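Local coordinates for AP endonuclease, family protein 2 (Mycobacterium smegmatis, PDB 5TNV), which binds a magnesium ion in a xylose isomerase-like TIM barrel and may have the endonuclease activity generally assigned to its family, at residues A31-F36 against D67-T72; W27-N32 against G295-E300; Y256-D261 against Y276-Y281; R229-M234 against Y267-L272. All coordinates share one frame; numbering follows the deposited sequence. Where two conformers were deposited one is given.

Contact 1: residues A31-F36 against D67-T72; sequences ANMLGF and DHIDPT
Thr72 presents a methyl group, not its hydroxyl, to the amide of Asn32: CG2 of Thr72 sits 3.1 Å from OD1 of Asn32, a tight carbon-oxygen contact, and the two side chains meet at about a right angle. The hydroxyl is used elsewhere. With chi1 at 80°, Thr72 OG1 turns back to donate to Pro71 O over 2.7 Å, and it also receives Ala74 N. The amide oxygen is likewise engaged in its own chain, accepting from Leu34 N (Asn32 OD1 to Leu34 N, 2.9 Å) in an Asx turn. Asp70 makes the matching Asx turn with Thr72 N, while its OD2 is held by Ser102 and Ser104. Thus each strand leaves the sheet through a side-chain-fixed turn, and the methyl contact lies between the two. The turns follow strands 29-32 and 68-70, parallel neighbours joined through helix 51-63 as a beta-alpha-beta unit of the TIM barrel. Ala31 pairs with Ile69 and Asn32 with Asp70. Ala31 N gives to His68 O and Ala31 O receives Asp70 N, both at 2.9 Å; the ladder closes with Met33 N on Asp70 O at 3.0 Å. On the face of Ala31 and Ile69, the Met33 chain bends at chi2 and chi3 and folds over Ile69, CG of Met33 lying 4.1 Å from Ile69 CD1. Val61 and Leu58 of helix 51-63 cover this layer. On the opposite face, the side chain of Asn32 comes within about 6 Å of the bound magnesium.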
# COMPACT_ATOMS: atom_id res chain seq x y z
N ALA A 31 -4.44 -20.38 -1.47
CA ALA A 31 -5.42 -19.32 -1.64
C ALA A 31 -6.70 -19.68 -0.91
O ALA A 31 -7.35 -20.70 -1.24
CB ALA A 31 -5.74 -19.06 -3.09
N ASN A 32 -7.14 -18.88 0.03
CA ASN A 32 -8.44 -19.08 0.68
C ASN A 32 -9.54 -18.70 -0.29
O ASN A 32 -9.47 -17.61 -0.85
CB ASN A 32 -8.49 -18.21 1.94
CG ASN A 32 -9.67 -18.42 2.83
OD1 ASN A 32 -10.78 -18.12 2.39
ND2 ASN A 32 -9.49 -18.91 4.04
N MET A 33 -10.55 -19.56 -0.51
CA MET A 33 -11.60 -19.34 -1.50
C MET A 33 -12.82 -18.57 -0.98
O MET A 33 -13.76 -18.37 -1.74
CB MET A 33 -12.06 -20.69 -2.07
CG MET A 33 -10.93 -21.43 -2.79
SD MET A 33 -10.32 -20.63 -4.29
CE MET A 33 -11.64 -21.04 -5.44
N LEU A 34 -12.80 -18.10 0.27
CA LEU A 34 -14.03 -17.51 0.82
C LEU A 34 -14.43 -16.26 0.01
O LEU A 34 -15.65 -15.98 -0.06
CB LEU A 34 -13.93 -17.28 2.29
CG LEU A 34 -13.26 -16.19 2.91
CD1 LEU A 34 -14.07 -14.90 2.90
CD2 LEU A 34 -13.14 -16.51 4.40
N GLY A 35 -13.50 -15.53 -0.60
CA GLY A 35 -13.87 -14.36 -1.33
C GLY A 35 -14.74 -14.62 -2.52
O GLY A 35 -15.40 -13.66 -3.02
N PHE A 36 -14.81 -15.85 -3.03
CA PHE A 36 -15.75 -16.16 -4.10
C PHE A 36 -17.17 -16.27 -3.60
O PHE A 36 -18.11 -16.17 -4.41
CB PHE A 36 -15.35 -17.46 -4.81
CG PHE A 36 -14.11 -17.30 -5.68
CD1 PHE A 36 -14.17 -16.72 -6.93
CD2 PHE A 36 -12.88 -17.73 -5.25
CE1 PHE A 36 -13.03 -16.56 -7.72
CE2 PHE A 36 -11.71 -17.56 -6.01
CZ PHE A 36 -11.80 -16.98 -7.28
N ASP A 67 -0.42 -22.82 -6.41
CA ASP A 67 -0.48 -24.27 -6.53
C ASP A 67 -1.54 -24.89 -5.63
O ASP A 67 -2.01 -25.99 -5.93
CB ASP A 67 0.88 -24.88 -6.16
CG ASP A 67 1.98 -24.53 -7.11
OD1 ASP A 67 1.80 -24.63 -8.29
OD2 ASP A 67 3.08 -24.21 -6.64
N HIS A 68 -1.88 -24.23 -4.53
CA HIS A 68 -2.78 -24.77 -3.54
C HIS A 68 -3.92 -23.80 -3.24
O HIS A 68 -3.74 -22.55 -3.32
CB HIS A 68 -2.06 -25.10 -2.23
CG HIS A 68 -1.13 -26.25 -2.36
ND1 HIS A 68 0.19 -26.11 -2.68
CD2 HIS A 68 -1.42 -27.58 -2.23
CE1 HIS A 68 0.74 -27.32 -2.74
NE2 HIS A 68 -0.20 -28.23 -2.49
N ILE A 69 -5.06 -24.36 -2.83
CA ILE A 69 -6.20 -23.63 -2.33
C ILE A 69 -6.64 -24.23 -1.00
O ILE A 69 -6.32 -25.38 -0.65
CB ILE A 69 -7.39 -23.61 -3.32
CG1 ILE A 69 -8.03 -24.99 -3.43
CG2 ILE A 69 -6.98 -23.04 -4.65
CD1 ILE A 69 -9.41 -25.02 -4.01
N ASP A 70 -7.43 -23.44 -0.30
CA ASP A 70 -8.23 -23.85 0.85
C ASP A 70 -9.65 -23.49 0.47
O ASP A 70 -9.98 -22.33 0.33
CB ASP A 70 -7.78 -23.19 2.12
CG ASP A 70 -8.57 -23.58 3.36
OD1 ASP A 70 -9.80 -23.79 3.27
OD2 ASP A 70 -7.90 -23.68 4.44
N PRO A 71 -10.52 -24.51 0.21
CA PRO A 71 -11.86 -24.19 -0.30
C PRO A 71 -12.75 -23.51 0.75
O PRO A 71 -13.80 -22.99 0.37
CB PRO A 71 -12.42 -25.57 -0.65
CG PRO A 71 -11.76 -26.48 0.35
CD PRO A 71 -10.33 -25.95 0.42
N THR A 72 -12.36 -23.54 2.00
CA THR A 72 -13.23 -23.13 3.12
C THR A 72 -14.48 -23.98 3.12
O THR A 72 -14.51 -25.05 2.49
CB THR A 72 -13.47 -21.62 3.20
OG1 THR A 72 -14.50 -21.19 2.25
CG2 THR A 72 -12.22 -20.82 2.97

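Contact 2: residues W27-N32 against G295-E300; sequences WPIAAN and GPFCCE
The indole N-H of Trp27 donates to the carbonyl of Gly295, NE1 to O 2.8 Å, with the oxygen in the ring plane but the nitrogen well above the carbonyl plane (42° out of it). This bond sits at the entry to the seam where the TIM barrel closes: strand 29-32, the first in the chain, runs parallel to 297-299, the last. From there the ladder continues with Pro28 O receiving Phe297 N, Ala30 N giving to Phe297 O at 3.0 Å, Ala30 O receiving Cys299 N at 2.8 Å, and Asn32 N giving to Cys299 O. CE2 of Phe297 lies over one face of the indole, toward its rim, 3.4 Å from Trp27 NE1. The rings are inclined at 47°, so they neither stack nor meet edge to face. Trp27 thus meets the other segment twice, at its edge through Gly295 O and over a face through Phe297. Ile29 lies beside Phe297, and its CG2 branch reaches the sulfur of Cys299 (CG2 to SG 3.7 Å). Ile29, Phe297, Cys299 and Ala31 share the outer face; helix 306-325 packs there, Arg314 and Ile317 on Ile29 and Cys310 on Cys299. The inner face, with Ala30 and Cys298, leads to the metal site: the side chain of Cys298 is about 4 Å from that of the magnesium ligand His252, and that of Glu300, salt-bridged to Lys254, about 4 Å from the ion. Cys298 SG, swung opposite the backbone N (chi1 -179°), touches Asn32 at both CB and ND2, each 3.8 Å away.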
# COMPACT_ATOMS: atom_id res chain seq x y z
N TRP A 27 6.52 -25.72 0.06
CA TRP A 27 5.74 -25.41 1.25
C TRP A 27 4.35 -24.96 0.81
O TRP A 27 4.24 -23.98 0.07
CB TRP A 27 6.44 -24.31 2.06
CG TRP A 27 6.01 -24.26 3.49
CD1 TRP A 27 4.74 -24.22 3.98
CD2 TRP A 27 6.88 -24.26 4.64
NE1 TRP A 27 4.75 -24.21 5.34
CE2 TRP A 27 6.07 -24.22 5.78
CE3 TRP A 27 8.28 -24.30 4.80
CZ2 TRP A 27 6.60 -24.21 7.05
CZ3 TRP A 27 8.81 -24.29 6.07
CH2 TRP A 27 7.95 -24.24 7.18
N PRO A 28 3.26 -25.60 1.22
CA PRO A 28 1.95 -25.17 0.71
C PRO A 28 1.57 -23.77 1.19
O PRO A 28 1.61 -23.51 2.38
CB PRO A 28 1.00 -26.27 1.20
CG PRO A 28 1.87 -27.46 1.36
CD PRO A 28 3.11 -26.85 1.98
N ILE A 29 1.18 -22.95 0.21
CA ILE A 29 0.74 -21.56 0.46
C ILE A 29 -0.59 -21.43 -0.24
O ILE A 29 -0.64 -21.14 -1.46
CB ILE A 29 1.77 -20.53 0.03
CG1 ILE A 29 3.16 -20.73 0.70
CG2 ILE A 29 1.24 -19.15 0.32
CD1 ILE A 29 4.27 -20.03 -0.09
N ALA A 30 -1.68 -21.67 0.46
CA ALA A 30 -2.98 -21.81 -0.18
C ALA A 30 -3.73 -20.52 -0.35
O ALA A 30 -3.70 -19.65 0.52
CB ALA A 30 -3.86 -22.73 0.65
N ALA A 31 -4.44 -20.38 -1.47
CA ALA A 31 -5.42 -19.32 -1.64
C ALA A 31 -6.70 -19.68 -0.91
O ALA A 31 -7.35 -20.70 -1.24
CB ALA A 31 -5.74 -19.06 -3.09
N ASN A 32 -7.14 -18.88 0.03
CA ASN A 32 -8.44 -19.08 0.68
C ASN A 32 -9.54 -18.70 -0.29
O ASN A 32 -9.47 -17.61 -0.85
CB ASN A 32 -8.49 -18.21 1.94
CG ASN A 32 -9.67 -18.42 2.83
OD1 ASN A 32 -10.78 -18.12 2.39
ND2 ASN A 32 -9.49 -18.91 4.04
N GLY A 295 3.66 -26.10 9.66
CA GLY A 295 2.37 -26.26 9.03
C GLY A 295 2.19 -25.48 7.76
O GLY A 295 2.96 -24.55 7.47
N PRO A 296 1.17 -25.78 6.98
CA PRO A 296 0.92 -25.05 5.74
C PRO A 296 0.48 -23.60 6.07
O PRO A 296 0.01 -23.30 7.15
CB PRO A 296 -0.18 -25.86 5.05
CG PRO A 296 -0.83 -26.62 6.10
CD PRO A 296 0.14 -26.84 7.22
N PHE A 297 0.62 -22.74 5.04
CA PHE A 297 0.09 -21.39 5.08
C PHE A 297 -1.22 -21.28 4.35
O PHE A 297 -1.47 -22.04 3.38
CB PHE A 297 1.09 -20.40 4.44
CG PHE A 297 2.39 -20.23 5.18
CD1 PHE A 297 2.54 -19.27 6.16
CD2 PHE A 297 3.49 -21.01 4.86
CE1 PHE A 297 3.74 -19.06 6.82
CE2 PHE A 297 4.70 -20.86 5.51
CZ PHE A 297 4.82 -19.89 6.48
N CYS A 298 -2.02 -20.31 4.72
CA CYS A 298 -3.23 -19.99 3.99
C CYS A 298 -3.35 -18.45 3.90
O CYS A 298 -3.40 -17.77 4.93
CB CYS A 298 -4.45 -20.58 4.69
SG CYS A 298 -5.99 -20.26 3.84
N CYS A 299 -3.32 -17.97 2.67
CA CYS A 299 -3.47 -16.54 2.41
C CYS A 299 -4.99 -16.23 2.37
O CYS A 299 -5.70 -16.70 1.48
CB CYS A 299 -2.82 -16.15 1.09
SG CYS A 299 -1.05 -16.38 1.07
N GLU A 300 -5.42 -15.43 3.31
CA GLU A 300 -6.74 -14.85 3.51
C GLU A 300 -6.61 -13.33 3.37
O GLU A 300 -5.60 -12.83 3.79
CB GLU A 300 -7.38 -15.16 4.90
CG GLU A 300 -8.91 -15.28 4.89
CD GLU A 300 -9.64 -14.11 5.51
OE1 GLU A 300 -9.29 -13.58 6.61
OE2 GLU A 300 -10.72 -13.76 4.87

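Contact 3: residues Y256-D261 against Y276-Y281; sequences YSRDFD and YGYVNY
Tyr256 and Tyr278 share the polar bond of this contact: Tyr278 N donates to Tyr256 O at 2.8 Å. Close packing surrounds the same oxygen. Gly277, bare of a side chain, brings its CA to 3.5 Å from Tyr256 O, and the Tyr278 CB comes equally near that oxygen, at 3.4 Å. The apolar part is a CH-pi contact in which Arg258 crosses the Tyr278 ring, its CB 4.2 Å from the ring centroid and 29° off the normal. Further along, Arg258 CD lies over the same face towards the rim, 4.1 Å from CD2 of Tyr278. The charged end passes beyond. The extended arginine carries its guanidinium, inclined steeply to the ring, to the carbonyls of Val228, Leu230 and Arg232, while Tyr278 OH is hydrogen-bonded to Ile154 O of the second subunit. The contact thus ties the long barrel strand 251-261 to the loop leading into helix 281-290. Its chemistry implies a division of labour: the methylenes of Arg258 pack on the tyrosine, and its guanidinium N-H groups are taken by backbone carbonyls at the end of helix 225-228 and in the loop after it, which probably helps to stabilise the charge.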
# COMPACT_ATOMS: atom_id res chain seq x y z
N TYR A 256 -2.54 -5.72 8.16
CA TYR A 256 -3.29 -4.48 8.20
C TYR A 256 -2.34 -3.36 8.58
O TYR A 256 -1.48 -3.59 9.45
CB TYR A 256 -4.39 -4.48 9.27
CG TYR A 256 -5.46 -5.49 9.03
CD1 TYR A 256 -5.32 -6.82 9.37
CD2 TYR A 256 -6.67 -5.11 8.43
CE1 TYR A 256 -6.30 -7.75 9.13
CE2 TYR A 256 -7.68 -6.03 8.18
CZ TYR A 256 -7.49 -7.38 8.53
OH TYR A 256 -8.46 -8.32 8.34
N SER A 257 -2.46 -2.15 8.02
CA SER A 257 -1.91 -1.00 8.73
C SER A 257 -2.63 -0.91 10.08
O SER A 257 -3.79 -1.33 10.21
CB SER A 257 -2.09 0.28 7.94
OG SER A 257 -3.46 0.52 7.70
N ARG A 258 -1.96 -0.28 11.05
CA ARG A 258 -2.55 -0.04 12.37
C ARG A 258 -2.07 1.34 12.82
O ARG A 258 -0.87 1.63 12.71
CB ARG A 258 -2.12 -1.10 13.37
CG ARG A 258 -2.65 -0.92 14.78
CD ARG A 258 -2.31 -2.10 15.68
NE ARG A 258 -2.72 -1.90 17.06
CZ ARG A 258 -3.98 -1.97 17.52
NH1 ARG A 258 -4.96 -2.33 16.72
NH2 ARG A 258 -4.19 -1.67 18.79
N ASP A 259 -2.96 2.18 13.29
CA ASP A 259 -2.58 3.49 13.74
C ASP A 259 -3.50 3.90 14.90
O ASP A 259 -4.60 3.38 15.10
CB ASP A 259 -2.65 4.57 12.66
CG ASP A 259 -1.71 5.75 12.92
OD1 ASP A 259 -0.65 5.52 13.53
OD2 ASP A 259 -2.05 6.88 12.52
N PHE A 260 -3.04 4.91 15.63
CA PHE A 260 -3.78 5.44 16.78
C PHE A 260 -3.37 6.90 16.94
O PHE A 260 -2.20 7.25 16.71
CB PHE A 260 -3.43 4.65 18.03
CG PHE A 260 -4.02 5.12 19.32
CD1 PHE A 260 -5.38 4.99 19.58
CD2 PHE A 260 -3.22 5.70 20.30
CE1 PHE A 260 -5.93 5.40 20.79
CE2 PHE A 260 -3.74 6.14 21.50
CZ PHE A 260 -5.11 5.98 21.74
N ASP A 261 -4.31 7.72 17.37
CA ASP A 261 -4.11 9.14 17.55
C ASP A 261 -4.35 9.51 19.01
O ASP A 261 -5.50 9.66 19.41
CB ASP A 261 -5.06 9.94 16.66
CG ASP A 261 -4.83 11.42 16.74
OD1 ASP A 261 -3.66 11.85 16.55
OD2 ASP A 261 -5.78 12.18 17.00
N TYR A 276 3.39 -4.60 3.66
CA TYR A 276 3.11 -3.17 3.92
C TYR A 276 2.40 -2.89 5.21
O TYR A 276 2.26 -1.70 5.56
CB TYR A 276 2.31 -2.55 2.76
CG TYR A 276 2.89 -2.72 1.40
CD1 TYR A 276 4.28 -2.80 1.16
CD2 TYR A 276 2.05 -2.82 0.31
CE1 TYR A 276 4.78 -2.97 -0.12
CE2 TYR A 276 2.55 -3.02 -0.96
CZ TYR A 276 3.91 -3.09 -1.19
OH TYR A 276 4.34 -3.28 -2.46
N GLY A 277 1.88 -3.89 5.92
CA GLY A 277 1.13 -3.65 7.12
C GLY A 277 1.96 -3.57 8.39
O GLY A 277 3.20 -3.52 8.32
N TYR A 278 1.30 -3.52 9.51
CA TYR A 278 1.95 -3.26 10.82
C TYR A 278 2.83 -4.42 11.27
O TYR A 278 3.89 -4.21 11.88
CB TYR A 278 0.87 -2.95 11.85
CG TYR A 278 1.42 -2.44 13.17
CD1 TYR A 278 1.94 -1.17 13.25
CD2 TYR A 278 1.37 -3.21 14.33
CE1 TYR A 278 2.44 -0.70 14.47
CE2 TYR A 278 1.86 -2.74 15.52
CZ TYR A 278 2.41 -1.47 15.60
OH TYR A 278 2.88 -1.05 16.83
N VAL A 279 2.40 -5.66 11.05
CA VAL A 279 3.23 -6.81 11.40
C VAL A 279 4.44 -6.85 10.47
O VAL A 279 4.27 -6.58 9.27
CB VAL A 279 2.43 -8.12 11.25
CG1 VAL A 279 3.30 -9.32 11.70
CG2 VAL A 279 1.13 -8.10 12.02
N ASN A 280 5.61 -7.19 11.00
CA ASN A 280 6.79 -7.49 10.19
C ASN A 280 6.82 -8.98 9.94
O ASN A 280 7.34 -9.75 10.76
CB ASN A 280 8.06 -7.01 10.86
CG ASN A 280 9.26 -7.22 9.94
OD1 ASN A 280 9.26 -8.06 9.03
ND2 ASN A 280 10.36 -6.49 10.19
N TYR A 281 6.21 -9.43 8.83
CA TYR A 281 6.13 -10.87 8.59
C TYR A 281 7.45 -11.47 8.14
O TYR A 281 7.57 -12.72 8.18
CB TYR A 281 4.99 -11.20 7.62
CG TYR A 281 3.64 -11.28 8.33
CD1 TYR A 281 3.37 -12.36 9.17
CD2 TYR A 281 2.66 -10.33 8.17
CE1 TYR A 281 2.16 -12.48 9.81
CE2 TYR A 281 1.43 -10.44 8.81
CZ TYR A 281 1.19 -11.52 9.62
OH TYR A 281 -0.02 -11.68 10.28

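Contact 4: residues R229-M234 against Y267-L272; sequences RLHRPM and YSSAPL
His231 and Tyr267 slide past each other in opposite directions, each ring lying over the other residue's backbone. Their CB atoms meet at 3.5 Å. The loop backbone covers one face of the tyrosine ring, Arg232 N over its centre and His231 C nearer the rim; the imidazole in turn has Tyr267 C and Ser268 N over one face. Rings and peptides interleave; the two rings do not stack on each other. With CG anti to the carbonyl carbon (chi1 -73°), the Tyr267 ring lies along the loop backbone and its hydroxyl end crosses Pro233 at about a right angle, OH 3.5 Å from Pro233 CD. The imidazole edge is polar. Its NE2 is 2.7 Å from a water that donates to Ser269 OG over the same distance, and ND1 is hydrogen-bonded to Asp261 OD1 of the third subunit. Ser269 OG passes its own hydrogen to Arg229 O at 2.7 Å, in the carbonyl plane and on a lone pair (C=O...donor angle 120°). One hydroxyl thus bonds to the loop carbonyl and to the water, and through the water reaches His231 NE2. His231 also centres an inverse gamma turn closed by a weak bond from Arg232 N to Leu230 O. The side chains of Arg229 and Arg232 lead away to Glu196 and Asp197. The loop, between helices 225-228 and 237-244, rests on strand 266-272, which pairs antiparallel with strand 251-261.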
# COMPACT_ATOMS: atom_id res chain seq x y z
N ARG A 229 -6.23 -5.60 13.43
CA ARG A 229 -7.15 -4.66 12.77
C ARG A 229 -8.04 -3.96 13.77
O ARG A 229 -8.71 -2.97 13.39
CB ARG A 229 -8.00 -5.42 11.76
CG ARG A 229 -9.03 -6.39 12.38
CD ARG A 229 -9.46 -7.43 11.39
NE ARG A 229 -10.36 -8.41 11.98
CZ ARG A 229 -10.82 -9.46 11.31
NH1 ARG A 229 -10.55 -9.62 10.02
NH2 ARG A 229 -11.57 -10.36 11.97
N LEU A 230 -8.18 -4.43 15.01
CA LEU A 230 -9.23 -3.98 15.89
C LEU A 230 -8.93 -2.61 16.50
O LEU A 230 -7.79 -2.28 16.85
CB LEU A 230 -9.44 -4.98 17.01
CG LEU A 230 -9.85 -6.39 16.55
CD1 LEU A 230 -9.86 -7.34 17.74
CD2 LEU A 230 -11.18 -6.37 15.84
N HIS A 231 -9.99 -1.83 16.71
CA HIS A 231 -9.88 -0.51 17.31
C HIS A 231 -9.94 -0.60 18.83
O HIS A 231 -10.85 -0.05 19.48
CB HIS A 231 -10.96 0.42 16.72
CG HIS A 231 -10.90 0.59 15.26
ND1 HIS A 231 -11.39 1.75 14.66
CD2 HIS A 231 -10.44 -0.17 14.23
CE1 HIS A 231 -11.25 1.68 13.35
NE2 HIS A 231 -10.68 0.52 13.07
N ARG A 232 -8.97 -1.30 19.39
CA ARG A 232 -8.89 -1.57 20.82
C ARG A 232 -7.42 -1.73 21.15
O ARG A 232 -6.62 -2.06 20.24
CB ARG A 232 -9.70 -2.81 21.24
CG ARG A 232 -9.09 -4.09 20.81
CD ARG A 232 -9.78 -5.34 21.32
NE ARG A 232 -11.09 -5.57 20.73
CZ ARG A 232 -11.66 -6.75 20.92
NH1 ARG A 232 -11.18 -7.76 21.65
NH2 ARG A 232 -12.83 -6.94 20.35
N PRO A 233 -7.03 -1.59 22.41
CA PRO A 233 -5.63 -1.88 22.80
C PRO A 233 -5.26 -3.28 22.43
O PRO A 233 -6.08 -4.23 22.53
CB PRO A 233 -5.68 -1.70 24.31
CG PRO A 233 -6.81 -0.82 24.60
CD PRO A 233 -7.85 -1.10 23.53
N MET A 234 -4.00 -3.43 22.00
CA MET A 234 -3.53 -4.74 21.51
C MET A 234 -2.02 -4.76 21.74
O MET A 234 -1.33 -3.80 21.38
CB MET A 234 -3.84 -4.94 20.03
CG MET A 234 -3.86 -6.33 19.38
SD MET A 234 -4.77 -7.52 20.35
CE MET A 234 -6.39 -6.83 20.08
N TYR A 267 -8.57 5.06 16.65
CA TYR A 267 -7.81 3.99 16.02
C TYR A 267 -8.16 3.93 14.52
O TYR A 267 -9.28 4.29 14.14
CB TYR A 267 -8.19 2.63 16.61
CG TYR A 267 -7.68 2.36 18.00
CD1 TYR A 267 -8.44 2.73 19.13
CD2 TYR A 267 -6.47 1.72 18.20
CE1 TYR A 267 -7.98 2.48 20.41
CE2 TYR A 267 -6.01 1.48 19.49
CZ TYR A 267 -6.77 1.86 20.58
OH TYR A 267 -6.27 1.58 21.84
N SER A 268 -7.26 3.36 13.74
CA SER A 268 -7.55 3.05 12.36
C SER A 268 -6.75 1.84 11.91
O SER A 268 -5.68 1.55 12.42
CB SER A 268 -7.34 4.29 11.49
OG SER A 268 -6.05 4.77 11.63
N SER A 269 -7.31 1.15 10.92
CA SER A 269 -6.60 0.03 10.27
C SER A 269 -7.13 -0.13 8.86
O SER A 269 -8.27 0.24 8.57
CB SER A 269 -6.76 -1.27 11.06
OG SER A 269 -8.10 -1.71 11.03
N ALA A 270 -6.30 -0.69 8.00
CA ALA A 270 -6.67 -0.96 6.61
C ALA A 270 -6.04 -2.26 6.16
O ALA A 270 -4.83 -2.47 6.38
CB ALA A 270 -6.25 0.14 5.66
N PRO A 271 -6.78 -3.14 5.48
CA PRO A 271 -6.14 -4.36 4.96
C PRO A 271 -5.08 -3.99 3.94
O PRO A 271 -5.32 -3.17 3.05
CB PRO A 271 -7.30 -5.14 4.33
CG PRO A 271 -8.45 -4.29 4.32
CD PRO A 271 -8.20 -3.07 5.15
N LEU A 272 -3.91 -4.62 4.04
CA LEU A 272 -2.82 -4.37 3.13
C LEU A 272 -2.04 -5.66 2.90
O LEU A 272 -2.09 -6.57 3.75
CB LEU A 272 -1.82 -3.35 3.70
CG LEU A 272 -2.29 -1.89 3.75
CD1 LEU A 272 -1.25 -1.06 4.48
CD2 LEU A 272 -2.53 -1.35 2.35
O HOH W 1 -10.57 -0.69 10.61

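Overall arrangement
Contacts 1 and 2 belong to the barrel core: they share Ala31 and Asn32, lie on the two edges of strand 29-32, and their centres are 9 Å apart. Both rest on parallel ladders, one between successive strands of a beta-alpha-beta unit, the other between the first and last strands of the barrel. Contacts 3 and 4, about 20 Å from the chain centre, each set a loop against the hairpin of strands 251-261 and 266-272 with a single direct hydrogen bond. Contact 3 is buried and adds an arginine-tyrosine CH-pi contact to one backbone bond; contact 4 is partly buried and relies on a serine hydroxyl and a water; both reach other subunits. Arg258 joins them.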